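Local coordinates for protein putative dehydratase (Salmonella enterica subsp. enterica serovar Enteritidis, PDB 3TW9) that dehydrates D-gluconate to 2-dehydro-3-deoxy-D-gluconate with low activity in vitro, using one magnesium ion per subunit, and probably has no significant role in D-gluconate breakdown in the cell, at residues I320-V324 against S325-G329; A64-T67 against Q68-F71; A115-G118 against V119-L123; L336-Y339 against S340-N343. One frame throughout, in Å; residues are numbered along the deposited sequence. Where two conformers were deposited one is given.

Interaction 1 of 4, residues I320-V324 against S325-G329; sequences IRCHV and STIGG
The imidazole of His323 meets two hydroxyls of the turn that follows with its CD2 corner. Ser325 OG lies at the ring edge, in the ring plane, 3.2 Å from His323 CD2; Thr326 OG1 is equally near that carbon but approaches obliquely. With CG anti to the backbone N (chi1 -167°), the ring is carried toward both. One water joins the two side chains, 2.9 Å from His323 NE2 and 2.7 Å from Ser325 OG. Across the ring, His323 ND1 is hydrogen-bonded to His350, which is assigned to the substrate site, while Thr326 OG1 finds its stronger partner in Asn114. The segment is the loop that leaves strand 319-320 of the enolase-superfamily barrel and leads into helix 330-342, with Gly329 at the N-cap position; Arg321, at its start, is likewise assigned to the substrate site and forms salt bridges with Glu274 and Glu377. Two carbonyls tie the loop into a compact turn. His323 O takes the N-H of Thr326 at 2.8 Å. Val324 O accepts a straighter bond from Gly329 N at 3.0 Å, and Ile327 N makes weak bonds to both oxygens, His323 O and Val324 O. Separately, Ile327 lays its CG2 and CD1 methyls against Cys322 CB, each 3.9 Å away, and Leu336 packs on both residues.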
loop_
_atom_site.group_PDB
_atom_site.type_symbol
_atom_site.label_atom_id
_atom_site.label_comp_id
_atom_site.label_asym_id
_atom_site.label_seq_id
_atom_site.Cartn_x
_atom_site.Cartn_y
_atom_site.Cartn_z
ATOM N N ILE C 320 -5.332 9.036 10.580
ATOM C CA ILE C 320 -4.003 8.631 11.103
ATOM C C ILE C 320 -3.014 9.833 11.102
ATOM O O ILE C 320 -2.906 10.523 10.107
ATOM C CB ILE C 320 -3.481 7.349 10.367
ATOM C CG1 ILE C 320 -2.215 6.744 11.020
ATOM C CG2 ILE C 320 -3.348 7.499 8.858
ATOM C CD1 ILE C 320 -2.440 6.223 12.438
ATOM N N ARG C 321 -2.333 10.039 12.227
ATOM C CA ARG C 321 -1.606 11.287 12.527
ATOM C C ARG C 321 -0.108 11.111 12.615
ATOM O O ARG C 321 0.558 11.965 13.177
ATOM C CB ARG C 321 -2.111 11.857 13.870
ATOM C CG ARG C 321 -3.580 12.383 13.875
ATOM C CD ARG C 321 -3.633 13.800 13.307
ATOM N NE ARG C 321 -2.910 14.751 14.153
ATOM C CZ ARG C 321 -2.118 15.758 13.742
ATOM N NH1 ARG C 321 -1.843 15.973 12.451
ATOM N NH2 ARG C 321 -1.585 16.559 14.666
ATOM N N CYS C 322 0.441 10.019 12.081
ATOM C CA CYS C 322 1.871 9.729 12.342
ATOM C C CYS C 322 2.776 10.834 11.830
ATOM O O CYS C 322 2.472 11.534 10.845
ATOM C CB CYS C 322 2.300 8.390 11.744
ATOM S SG CYS C 322 1.321 7.021 12.433
ATOM N N HIS C 323 3.847 11.003 12.573
ATOM C CA HIS C 323 4.970 11.828 12.180
ATOM C C HIS C 323 5.784 10.951 11.233
ATOM O O HIS C 323 6.369 9.952 11.661
ATOM C CB HIS C 323 5.730 12.247 13.481
ATOM C CG HIS C 323 6.723 13.351 13.285
ATOM N ND1 HIS C 323 6.503 14.625 13.759
ATOM C CD2 HIS C 323 7.947 13.373 12.707
ATOM C CE1 HIS C 323 7.545 15.388 13.474
ATOM N NE2 HIS C 323 8.436 14.656 12.832
ATOM N N VAL C 324 5.799 11.304 9.939
ATOM C CA VAL C 324 6.329 10.423 8.878
ATOM C C VAL C 324 7.752 9.903 9.128
ATOM O O VAL C 324 8.033 8.667 8.956
ATOM C CB VAL C 324 6.202 11.070 7.469
ATOM C CG1 VAL C 324 6.922 10.230 6.413
ATOM C CG2 VAL C 324 4.716 11.216 7.109
ATOM N N SER C 325 8.637 10.813 9.551
ATOM C CA SER C 325 10.008 10.385 9.825
ATOM C C SER C 325 10.090 9.425 11.014
ATOM O O SER C 325 10.969 8.563 11.057
ATOM C CB SER C 325 10.960 11.557 10.034
ATOM O OG SER C 325 10.614 12.290 11.204
ATOM N N THR C 326 9.150 9.572 11.941
ATOM C CA THR C 326 9.132 8.821 13.198
ATOM C C THR C 326 8.522 7.383 13.029
ATOM O O THR C 326 8.633 6.565 13.922
ATOM C CB THR C 326 8.510 9.713 14.320
ATOM O OG1 THR C 326 9.248 10.955 14.367
ATOM C CG2 THR C 326 8.608 9.068 15.689
ATOM N N ILE C 327 7.922 7.107 11.873
ATOM C CA ILE C 327 7.565 5.730 11.485
ATOM C C ILE C 327 8.496 5.197 10.387
ATOM O O ILE C 327 8.270 4.122 9.847
ATOM C CB ILE C 327 6.065 5.584 11.093
ATOM C CG1 ILE C 327 5.700 6.485 9.900
ATOM C CG2 ILE C 327 5.181 5.882 12.316
ATOM C CD1 ILE C 327 4.343 6.200 9.294
ATOM N N GLY C 328 9.553 5.957 10.072
ATOM C CA GLY C 328 10.595 5.446 9.195
ATOM C C GLY C 328 10.616 5.893 7.749
ATOM O O GLY C 328 11.276 5.263 6.944
ATOM N N GLY C 329 9.906 6.971 7.412
ATOM C CA GLY C 329 10.009 7.472 6.037
ATOM C C GLY C 329 8.792 7.337 5.154
ATOM O O GLY C 329 7.712 6.914 5.601
HETATM O O HOH W 1 10.246 14.900 10.597
#

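Interaction 2 of 4, residues A64-T67 against Q68-F71; sequences ATFT and QRIF
This is a local turn contact, a CH-pi packing of Arg69 on Phe66 where the loop after strand 59-63 enters helix 70-85 in the N-terminal domain of the enolase-superfamily fold. Arg69 CB stands over one face of the Phe66 ring, 3.9 Å from its centroid and offset toward the rim, and Arg69 CG follows at 3.5 Å from Phe66 CE2. The two side chains run side by side in the same direction; only the CB-CG part covers the ring, and the guanidinium lies beyond it, its plane turned 18° from that of the ring. Arg69 bends at chi2, and its NH1 gives a hydrogen bond of 2.9 Å to Gln68 O, which lies in the guanidinium plane. The Gln68 side chain runs at about a right angle to that of Phe66, its amide plane 58° from the ring, and brings OE1 to the ring edge, 3.4 Å from Phe66 CE1; the same OE1 is 3.3 Å from Thr67 CG2. The backbone turn is closed by a bond from Arg69 N to Phe66 O at 3.1 Å and a weak one from Ile70 N to Thr67 O. Ile70 tucks CD1 against Phe66 O, 3.5 Å away. Thr67 OG1 is held by Asp45 O, and Pro110, Ile111 and Asn114 of helix 110-131 pack on Phe66. Gln68 is assigned to the substrate site; its NE2 bonds to a glycerol, probably from the crystallisation liquor, and could offer its N-H groups to a substrate hydroxyl likewise.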
loop_
_atom_site.group_PDB
_atom_site.type_symbol
_atom_site.label_atom_id
_atom_site.label_comp_id
_atom_site.label_asym_id
_atom_site.label_seq_id
_atom_site.Cartn_x
_atom_site.Cartn_y
_atom_site.Cartn_z
ATOM N N ALA C 64 15.151 13.509 9.328
ATOM C CA ALA C 64 15.360 12.647 10.494
ATOM C C ALA C 64 15.033 13.352 11.795
ATOM O O ALA C 64 15.641 13.065 12.832
ATOM C CB ALA C 64 16.836 12.113 10.506
ATOM N N THR C 65 14.076 14.284 11.758
ATOM C CA THR C 65 13.828 15.149 12.890
ATOM C C THR C 65 12.933 14.519 13.967
ATOM O O THR C 65 11.690 14.527 13.842
ATOM C CB THR C 65 13.280 16.517 12.401
ATOM O OG1 THR C 65 14.173 17.042 11.385
ATOM C CG2 THR C 65 13.121 17.519 13.549
ATOM N N PHE C 66 13.598 13.931 14.965
ATOM C CA PHE C 66 13.054 13.720 16.301
ATOM C C PHE C 66 13.811 14.760 17.121
ATOM O O PHE C 66 14.914 14.510 17.607
ATOM C CB PHE C 66 13.345 12.268 16.744
ATOM C CG PHE C 66 13.028 11.944 18.191
ATOM C CD1 PHE C 66 12.221 12.756 18.986
ATOM C CD2 PHE C 66 13.521 10.762 18.742
ATOM C CE1 PHE C 66 11.933 12.425 20.303
ATOM C CE2 PHE C 66 13.229 10.412 20.070
ATOM C CZ PHE C 66 12.439 11.253 20.854
ATOM N N THR C 67 13.191 15.929 17.277
ATOM C CA THR C 67 13.894 17.107 17.820
ATOM C C THR C 67 14.469 16.915 19.235
ATOM O O THR C 67 15.612 17.324 19.509
ATOM C CB THR C 67 13.020 18.398 17.740
ATOM O OG1 THR C 67 13.839 19.553 17.950
ATOM C CG2 THR C 67 11.926 18.421 18.805
ATOM N N GLN C 68 13.708 16.243 20.105
ATOM C CA GLN C 68 14.118 16.062 21.505
ATOM C C GLN C 68 15.316 15.120 21.674
ATOM O O GLN C 68 15.912 15.080 22.753
ATOM C CB GLN C 68 12.951 15.605 22.364
ATOM C CG GLN C 68 11.780 16.594 22.429
ATOM C CD GLN C 68 10.734 16.379 21.335
ATOM O OE1 GLN C 68 10.956 15.659 20.380
ATOM N NE2 GLN C 68 9.588 17.038 21.482
ATOM N N ARG C 69 15.658 14.370 20.629
ATOM C CA ARG C 69 16.782 13.422 20.714
ATOM C C ARG C 69 17.709 13.558 19.522
ATOM O O ARG C 69 18.379 12.607 19.125
ATOM C CB ARG C 69 16.302 11.971 20.932
ATOM C CG ARG C 69 15.626 11.709 22.285
ATOM C CD ARG C 69 16.576 11.771 23.481
ATOM N NE ARG C 69 15.914 11.468 24.753
ATOM C CZ ARG C 69 15.201 12.328 25.491
ATOM N NH1 ARG C 69 15.063 13.594 25.120
ATOM N NH2 ARG C 69 14.640 11.925 26.633
ATOM N N ILE C 70 17.784 14.779 18.978
ATOM C CA ILE C 70 18.499 15.019 17.748
ATOM C C ILE C 70 19.935 14.496 17.695
ATOM O O ILE C 70 20.337 13.973 16.674
ATOM C CB ILE C 70 18.415 16.531 17.312
ATOM C CG1 ILE C 70 18.263 16.647 15.796
ATOM C CG2 ILE C 70 19.620 17.347 17.802
ATOM C CD1 ILE C 70 16.913 16.223 15.278
ATOM N N PHE C 71 20.686 14.603 18.807
ATOM C CA PHE C 71 22.095 14.176 18.806
ATOM C C PHE C 71 22.217 12.661 18.775
ATOM O O PHE C 71 23.130 12.135 18.164
ATOM C CB PHE C 71 22.886 14.770 19.986
ATOM C CG PHE C 71 22.975 16.262 19.963
ATOM C CD1 PHE C 71 23.585 16.911 18.890
ATOM C CD2 PHE C 71 22.513 17.014 21.029
ATOM C CE1 PHE C 71 23.696 18.305 18.862
ATOM C CE2 PHE C 71 22.622 18.406 21.017
ATOM C CZ PHE C 71 23.208 19.049 19.930
#

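Interaction 3 of 4, residues A115-G118 against V119-L123; sequences ALSG and VDMAL
Ser117 and Met121 meet one turn apart on helix 110-131, in the N-terminal domain of this enolase-superfamily enzyme. The first shell is short: Met121 CE lies 3.4 Å from Ser117 OG, a van der Waals packing of the methyl on the hydroxyl oxygen, and Met121 CG is the same distance from Ser117 O. Met121 leaves the helix with CG beside its backbone N (chi1 -69°) and then runs extended, which brings the methyl back alongside the serine hydroxyl. The intervening backbone is regular alpha helix. Met121 N bonds to Ser117 O at 2.9 Å. Asp120 N bonds to Leu116 O and Ala122 N to Gly118 O in the same way. Gly118 adds no side chain to this turn, and Ala64 packs on its CA. Further out, the hydroxyl of Ser117 is fixed by its hydrogen bond with Cys63 O at the end of strand 59-63, and Asp120 OD1 is bonded to Thr331 OG1 near the start of helix 330-342, so the helix is pinned both to its own domain and to the barrel. Met121 also packs on Val324, and Ser117 on Ser325, both in the loop before that barrel helix. On another side of the helix Val119 is packed among Met81 and Leu85 of helix 70-85 and Ile51 of strand 46-53, joining this helix to its neighbour helix and to the sheet by apolar packing. There Val119 CG2 comes within 3.7 Å of Ala115 O, a buried carbonyl oxygen that has no hydrogen-bonding partner in the model.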
loop_
_atom_site.group_PDB
_atom_site.type_symbol
_atom_site.label_atom_id
_atom_site.label_comp_id
_atom_site.label_asym_id
_atom_site.label_seq_id
_atom_site.Cartn_x
_atom_site.Cartn_y
_atom_site.Cartn_z
ATOM N N ALA C 115 16.388 7.660 12.004
ATOM C CA ALA C 115 17.601 7.286 11.248
ATOM C C ALA C 115 17.275 6.640 9.916
ATOM O O ALA C 115 17.890 6.975 8.912
ATOM C CB ALA C 115 18.497 6.359 12.082
ATOM N N LEU C 116 16.279 5.737 9.885
ATOM C CA LEU C 116 15.842 5.102 8.639
ATOM C C LEU C 116 15.168 6.077 7.668
ATOM O O LEU C 116 15.387 6.010 6.438
ATOM C CB LEU C 116 14.836 3.989 8.938
ATOM C CG LEU C 116 15.362 2.657 9.393
ATOM C CD1 LEU C 116 14.274 2.050 10.230
ATOM C CD2 LEU C 116 15.689 1.799 8.174
ATOM N N SER C 117 14.347 6.963 8.229
ATOM C CA SER C 117 13.602 7.960 7.450
ATOM C C SER C 117 14.532 8.926 6.727
ATOM O O SER C 117 14.281 9.267 5.584
ATOM C CB SER C 117 12.721 8.765 8.356
ATOM O OG SER C 117 12.104 9.803 7.610
ATOM N N GLY C 118 15.598 9.366 7.394
ATOM C CA GLY C 118 16.546 10.264 6.718
ATOM C C GLY C 118 17.041 9.644 5.427
ATOM O O GLY C 118 17.043 10.282 4.366
ATOM N N VAL C 119 17.429 8.385 5.510
ATOM C CA VAL C 119 17.877 7.616 4.388
ATOM C C VAL C 119 16.768 7.355 3.366
ATOM O O VAL C 119 16.948 7.615 2.184
ATOM C CB VAL C 119 18.478 6.268 4.900
ATOM C CG1 VAL C 119 18.763 5.316 3.763
ATOM C CG2 VAL C 119 19.729 6.523 5.762
ATOM N N ASP C 120 15.613 6.852 3.828
ATOM C CA ASP C 120 14.525 6.479 2.933
ATOM C C ASP C 120 14.045 7.661 2.088
ATOM O O ASP C 120 13.890 7.544 0.858
ATOM C CB ASP C 120 13.360 5.892 3.744
ATOM C CG ASP C 120 12.235 5.411 2.872
ATOM O OD1 ASP C 120 12.387 4.350 2.252
ATOM O OD2 ASP C 120 11.216 6.136 2.786
ATOM N N MET C 121 13.807 8.782 2.752
ATOM C CA MET C 121 13.343 9.999 2.073
ATOM C C MET C 121 14.394 10.478 1.055
ATOM O O MET C 121 14.040 10.832 -0.073
ATOM C CB MET C 121 13.044 11.118 3.064
ATOM C CG MET C 121 11.849 10.925 3.955
ATOM S SD MET C 121 11.460 12.506 4.670
ATOM C CE MET C 121 10.228 12.004 5.863
ATOM N N ALA C 122 15.673 10.467 1.446
ATOM C CA ALA C 122 16.766 10.859 0.522
ATOM C C ALA C 122 16.783 9.981 -0.705
ATOM O O ALA C 122 16.958 10.462 -1.803
ATOM C CB ALA C 122 18.110 10.805 1.221
ATOM N N LEU C 123 16.564 8.677 -0.523
ATOM C CA LEU C 123 16.533 7.757 -1.667
ATOM C C LEU C 123 15.354 8.022 -2.604
ATOM O O LEU C 123 15.511 7.946 -3.826
ATOM C CB LEU C 123 16.505 6.290 -1.210
ATOM C CG LEU C 123 17.731 5.835 -0.415
ATOM C CD1 LEU C 123 17.580 4.391 0.037
ATOM C CD2 LEU C 123 19.028 5.975 -1.216
#

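Interaction 4 of 4, residues L336-Y339 against S340-N343; sequences LAVY and SELN
Ser340 folds back on the turn of helix before it and takes hold of Leu336 O. Its CB lies 3.3 Å from Leu336 O and 3.4 Å from Ala337 O, in contact with two carbonyl oxygens of the preceding turn. OG, set beside the backbone N and anti to the carbonyl carbon (chi1 -65°), then gives a hydrogen bond of 2.9 Å to Leu336 O and rests 3.9 Å from Leu336 CD1. That carbonyl oxygen is gripped twice: Ser340 N reaches it at 2.8 Å from the opposite face of its plane. The hydroxyl's bond is thus satisfied within the helix, a common arrangement for buried serines. At the helix's end Asn343 repeats the pattern with its amide. ND2 donates to Tyr339 O at 3.1 Å from above the carbonyl plane, while Asn343 N makes a weak bond to the same oxygen. The amide and the Tyr339 ring lie side by side, pointing the same way, their planes 40° apart. Both polar ends have further partners: Tyr339 OH bonds to Asp313 and to Asn343 ND2 of the second subunit, and Asn343 OD1 to Arg315 and to Lys309 of the second subunit. Tyr339 stacks on Tyr339 of that subunit, so this end of the helix packs against a second subunit of the homotetramer. Helix 330-342 itself links parallel strands 319-320 and 346-347 in a beta-alpha-beta unit of the barrel, with Ser340 seated against Ile320 and against Ile312 of helix 305-313.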
loop_
_atom_site.group_PDB
_atom_site.type_symbol
_atom_site.label_atom_id
_atom_site.label_comp_id
_atom_site.label_asym_id
_atom_site.label_seq_id
_atom_site.Cartn_x
_atom_site.Cartn_y
_atom_site.Cartn_z
ATOM N N LEU C 336 1.191 2.666 5.032
ATOM C CA LEU C 336 0.199 2.953 6.049
ATOM C C LEU C 336 -0.981 3.733 5.434
ATOM O O LEU C 336 -2.133 3.465 5.746
ATOM C CB LEU C 336 0.862 3.747 7.176
ATOM C CG LEU C 336 0.002 4.376 8.277
ATOM C CD1 LEU C 336 -0.948 3.351 8.903
ATOM C CD2 LEU C 336 0.957 4.919 9.319
ATOM N N ALA C 337 -0.676 4.686 4.557
ATOM C CA ALA C 337 -1.710 5.461 3.840
ATOM C C ALA C 337 -2.623 4.516 3.048
ATOM O O ALA C 337 -3.840 4.633 3.090
ATOM C CB ALA C 337 -1.045 6.459 2.886
ATOM N N VAL C 338 -2.009 3.562 2.357
ATOM C CA VAL C 338 -2.735 2.519 1.611
ATOM C C VAL C 338 -3.541 1.589 2.533
ATOM O O VAL C 338 -4.704 1.289 2.254
ATOM C CB VAL C 338 -1.755 1.687 0.706
ATOM C CG1 VAL C 338 -2.423 0.406 0.208
ATOM C CG2 VAL C 338 -1.233 2.533 -0.468
ATOM N N TYR C 339 -2.950 1.167 3.655
ATOM C CA TYR C 339 -3.661 0.281 4.601
ATOM C C TYR C 339 -4.891 1.048 5.141
ATOM O O TYR C 339 -5.982 0.526 5.192
ATOM C CB TYR C 339 -2.718 -0.153 5.754
ATOM C CG TYR C 339 -3.191 -1.418 6.464
ATOM C CD1 TYR C 339 -2.783 -2.651 6.017
ATOM C CD2 TYR C 339 -4.049 -1.359 7.567
ATOM C CE1 TYR C 339 -3.222 -3.821 6.622
ATOM C CE2 TYR C 339 -4.491 -2.533 8.206
ATOM C CZ TYR C 339 -4.052 -3.763 7.714
ATOM O OH TYR C 339 -4.464 -4.962 8.273
ATOM N N SER C 340 -4.692 2.324 5.444
ATOM C CA SER C 340 -5.771 3.240 5.832
ATOM C C SER C 340 -6.859 3.383 4.750
ATOM O O SER C 340 -8.071 3.269 5.056
ATOM C CB SER C 340 -5.152 4.579 6.237
ATOM O OG SER C 340 -4.372 4.379 7.409
ATOM N N GLU C 341 -6.445 3.532 3.494
ATOM C CA GLU C 341 -7.374 3.712 2.350
ATOM C C GLU C 341 -8.405 2.594 2.218
ATOM O O GLU C 341 -9.612 2.857 2.043
ATOM C CB GLU C 341 -6.571 3.799 1.046
ATOM C CG GLU C 341 -7.401 4.088 -0.182
ATOM C CD GLU C 341 -6.603 3.964 -1.450
ATOM O OE1 GLU C 341 -5.348 3.993 -1.378
ATOM O OE2 GLU C 341 -7.235 3.807 -2.517
ATOM N N LEU C 342 -7.921 1.353 2.327
ATOM C CA LEU C 342 -8.783 0.189 2.157
ATOM C C LEU C 342 -9.754 0.053 3.326
ATOM O O LEU C 342 -10.798 -0.582 3.184
ATOM C CB LEU C 342 -7.958 -1.086 1.945
ATOM C CG LEU C 342 -7.281 -1.016 0.569
ATOM C CD1 LEU C 342 -6.178 -2.070 0.384
ATOM C CD2 LEU C 342 -8.314 -1.086 -0.546
ATOM N N ASN C 343 -9.397 0.667 4.459
ATOM C CA ASN C 343 -10.281 0.746 5.637
ATOM C C ASN C 343 -11.074 2.043 5.725
ATOM O O ASN C 343 -11.707 2.290 6.727
ATOM C CB ASN C 343 -9.453 0.537 6.909
ATOM C CG ASN C 343 -9.126 -0.924 7.122
ATOM O OD1 ASN C 343 -10.025 -1.694 7.436
ATOM N ND2 ASN C 343 -7.860 -1.325 6.896
#

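In the fold
Along the chain the order is interaction 2, 3, 1, 4: the first two belong to the N-terminal domain, the others to one beta-alpha-beta unit of the barrel. Interaction 1 is the hub, its centre about 14 Å from those of interactions 2 and 4 and about 12 Å from that of interaction 3, and it touches all three. Interactions 2 and 3 touch through Ala64 and Gly118, whereas interactions 2 and 4 lie about 28 Å apart between centres, on opposite sides of the chain's centre. The loop 320-329 therefore joins the substrate-binding region, the capping N-terminal domain and a helix whose far end faces the second subunit.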